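Local coordinates for protein flavin-dependent thymidylate synthase (Thermus thermophilus, PDB 6J61) that probably catalyses the reductive methylation of dUMP to dTMP, using methylenetetrahydrofolate as methyl donor and NADPH and FADH2 as reductants, at residues A[67-72]-A[165-170]. Residues are numbered along the deposited sequence; the frame is centred on the assembly and turned at random.
Sequences KFHVKA and YTEFYW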
loop_
_atom_site.group_PDB
_atom_site.type_symbol
_atom_site.label_atom_id
_atom_site.label_comp_id
_atom_site.label_asym_id
_atom_site.label_seq_id
_atom_site.Cartn_x
_atom_site.Cartn_y
_atom_site.Cartn_z
ATOM N N LYS A 67 -7.853 8.469 -13.949
ATOM C CA LYS A 67 -6.552 8.293 -14.577
ATOM C C LYS A 67 -6.244 9.560 -15.369
ATOM O O LYS A 67 -6.983 9.920 -16.278
ATOM C CB LYS A 67 -6.581 7.060 -15.487
ATOM C CG LYS A 67 -5.254 6.744 -16.153
ATOM C CD LYS A 67 -5.140 5.274 -16.580
ATOM C CE LYS A 67 -6.184 4.872 -17.625
ATOM N NZ LYS A 67 -5.962 3.481 -18.131
ATOM N N PHE A 68 -5.161 10.242 -15.013
ATOM C CA PHE A 68 -4.798 11.478 -15.697
ATOM C C PHE A 68 -3.480 11.433 -16.468
ATOM O O PHE A 68 -2.620 10.584 -16.228
ATOM C CB PHE A 68 -4.705 12.648 -14.704
ATOM C CG PHE A 68 -5.961 12.886 -13.903
ATOM C CD1 PHE A 68 -6.238 12.127 -12.770
ATOM C CD2 PHE A 68 -6.848 13.900 -14.260
ATOM C CE1 PHE A 68 -7.374 12.376 -12.005
ATOM C CE2 PHE A 68 -7.989 14.151 -13.492
ATOM C CZ PHE A 68 -8.247 13.386 -12.363
ATOM N N HIS A 69 -3.349 12.380 -17.392
ATOM C CA HIS A 69 -2.160 12.568 -18.211
ATOM C C HIS A 69 -1.699 13.938 -17.714
ATOM O O HIS A 69 -2.364 14.952 -17.950
ATOM C CB HIS A 69 -2.546 12.619 -19.694
ATOM C CG HIS A 69 -1.392 12.846 -20.626
ATOM N ND1 HIS A 69 -1.547 12.932 -21.992
ATOM C CD2 HIS A 69 -0.068 13.011 -20.389
ATOM C CE1 HIS A 69 -0.372 13.139 -22.556
ATOM N NE2 HIS A 69 0.543 13.191 -21.606
ATOM N N VAL A 70 -0.584 13.965 -16.995
ATOM C CA VAL A 70 -0.084 15.211 -16.430
ATOM C C VAL A 70 1.292 15.596 -16.952
ATOM O O VAL A 70 2.189 14.761 -17.075
ATOM C CB VAL A 70 0.008 15.116 -14.878
ATOM C CG1 VAL A 70 0.312 16.498 -14.270
ATOM C CG2 VAL A 70 -1.278 14.528 -14.314
ATOM N N LYS A 71 1.453 16.879 -17.247
ATOM C CA LYS A 71 2.718 17.424 -17.728
ATOM C C LYS A 71 3.088 18.472 -16.682
ATOM O O LYS A 71 2.317 19.402 -16.427
ATOM C CB LYS A 71 2.515 18.075 -19.104
ATOM C CG LYS A 71 3.781 18.615 -19.743
ATOM C CD LYS A 71 3.516 19.188 -21.124
ATOM C CE LYS A 71 4.817 19.691 -21.737
ATOM N NZ LYS A 71 4.612 20.450 -23.002
ATOM N N ALA A 72 4.254 18.321 -16.068
ATOM C CA ALA A 72 4.665 19.257 -15.036
ATOM C C ALA A 72 6.156 19.289 -14.793
ATOM O O ALA A 72 6.885 18.395 -15.199
ATOM C CB ALA A 72 3.953 18.919 -13.729
ATOM N N TYR A 165 10.272 20.183 -17.679
ATOM C CA TYR A 165 8.944 19.595 -17.662
ATOM C C TYR A 165 9.055 18.093 -17.848
ATOM O O TYR A 165 10.063 17.599 -18.355
ATOM C CB TYR A 165 8.086 20.186 -18.774
ATOM C CG TYR A 165 7.258 21.364 -18.332
ATOM C CD1 TYR A 165 6.027 21.173 -17.700
ATOM C CD2 TYR A 165 7.716 22.677 -18.514
ATOM C CE1 TYR A 165 5.274 22.253 -17.257
ATOM C CE2 TYR A 165 6.973 23.769 -18.073
ATOM C CZ TYR A 165 5.750 23.547 -17.441
ATOM O OH TYR A 165 5.016 24.611 -16.976
ATOM N N THR A 166 8.021 17.368 -17.435
ATOM C CA THR A 166 7.986 15.917 -17.569
ATOM C C THR A 166 6.528 15.479 -17.639
ATOM O O THR A 166 5.643 16.191 -17.173
ATOM C CB THR A 166 8.687 15.224 -16.376
ATOM O OG1 THR A 166 8.578 13.802 -16.514
ATOM C CG2 THR A 166 8.053 15.652 -15.057
ATOM N N GLU A 167 6.267 14.322 -18.235
ATOM C CA GLU A 167 4.892 13.851 -18.345
ATOM C C GLU A 167 4.723 12.488 -17.733
ATOM O O GLU A 167 5.670 11.701 -17.684
ATOM C CB GLU A 167 4.446 13.742 -19.798
ATOM C CG GLU A 167 4.626 14.971 -20.628
ATOM C CD GLU A 167 4.049 14.787 -22.017
ATOM O OE1 GLU A 167 4.386 15.602 -22.895
ATOM O OE2 GLU A 167 3.259 13.834 -22.232
ATOM N N PHE A 168 3.497 12.208 -17.300
ATOM C CA PHE A 168 3.164 10.925 -16.712
ATOM C C PHE A 168 1.662 10.665 -16.631
ATOM O O PHE A 168 0.840 11.564 -16.798
ATOM C CB PHE A 168 3.764 10.814 -15.307
ATOM C CG PHE A 168 3.327 11.910 -14.359
ATOM C CD1 PHE A 168 4.054 13.093 -14.263
ATOM C CD2 PHE A 168 2.224 11.728 -13.522
ATOM C CE1 PHE A 168 3.701 14.086 -13.336
ATOM C CE2 PHE A 168 1.860 12.713 -12.593
ATOM C CZ PHE A 168 2.605 13.898 -12.498
ATOM N N TYR A 169 1.328 9.404 -16.392
ATOM C CA TYR A 169 -0.050 8.972 -16.223
ATOM C C TYR A 169 -0.221 8.771 -14.723
ATOM O O TYR A 169 0.594 8.104 -14.089
ATOM C CB TYR A 169 -0.290 7.648 -16.957
ATOM C CG TYR A 169 -0.865 7.818 -18.342
ATOM C CD1 TYR A 169 -0.397 8.822 -19.192
ATOM C CD2 TYR A 169 -1.883 6.975 -18.804
ATOM C CE1 TYR A 169 -0.930 8.989 -20.463
ATOM C CE2 TYR A 169 -2.423 7.128 -20.082
ATOM C CZ TYR A 169 -1.942 8.139 -20.906
ATOM O OH TYR A 169 -2.461 8.310 -22.178
ATOM N N TRP A 170 -1.267 9.354 -14.159
ATOM C CA TRP A 170 -1.535 9.237 -12.736
ATOM C C TRP A 170 -2.889 8.550 -12.569
ATOM O O TRP A 170 -3.922 9.057 -13.011
ATOM C CB TRP A 170 -1.522 10.642 -12.111
ATOM C CG TRP A 170 -1.727 10.704 -10.618
ATOM C CD1 TRP A 170 -2.889 11.005 -9.952
ATOM C CD2 TRP A 170 -0.748 10.446 -9.610
ATOM N NE1 TRP A 170 -2.688 10.947 -8.590
ATOM C CE2 TRP A 170 -1.384 10.605 -8.353
ATOM C CE3 TRP A 170 0.608 10.095 -9.642
ATOM C CZ2 TRP A 170 -0.710 10.423 -7.145
ATOM C CZ3 TRP A 170 1.284 9.913 -8.429
ATOM C CH2 TRP A 170 0.621 10.077 -7.201
#
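His-69 NE2 donates a nearly straight hydrogen bond to Glu-167 OE2, 2.9 Å long. The oxygen lies in the plane of the imidazole, but the ring meets the carboxylate from above the carboxylate plane. With CG anti to the backbone N (chi1 179°), the His-69 ring is carried along the sheet face toward Glu-167. Tyr-169 CE1 sits over one face of this ring, 3.9 Å from His-69 CG, and the two ring planes are 42° apart. Lys-71 runs extended past Glu-167, with the two CG atoms 3.8 Å apart.

Phe-68, Val-70 and Ala-72 point to the other face. There Val-70 CB lies over the Phe-168 ring in a CH-pi contact, 3.7 Å from Phe-168 CZ. Phe-168 CG lies between the backbone N and the carbonyl carbon (chi1 57°), which leans the ring toward Val-70, the two side chains side by side.

The two strands are antiparallel neighbours in the central sheet of the ThyX fold. Phe-68/Trp-170, Val-70/Phe-168 and Ala-72/Thr-166 are hydrogen-bonded pairs, each joined by two backbone bonds. The bond from Phe-68 N to Trp-170 O is 2.6 Å.

A leucine in place of His-69 would probably leave Glu-167 OE2 without its imidazole donor and Arg-16 without its ND1 partner. Glu-167 OE1 is hydrogen-bonded to Tyr-35 OH of the second subunit, so the His-69 face of the sheet meets the subunit interface. On the Val-70 face, the Phe-168 and Trp-170 rings each meet Trp-80 edge-to-face. Trp-80 is a predicted dUMP-site residue, and the Trp-170 side chain comes to about 6 Å, nearest atoms, from a bound FAD.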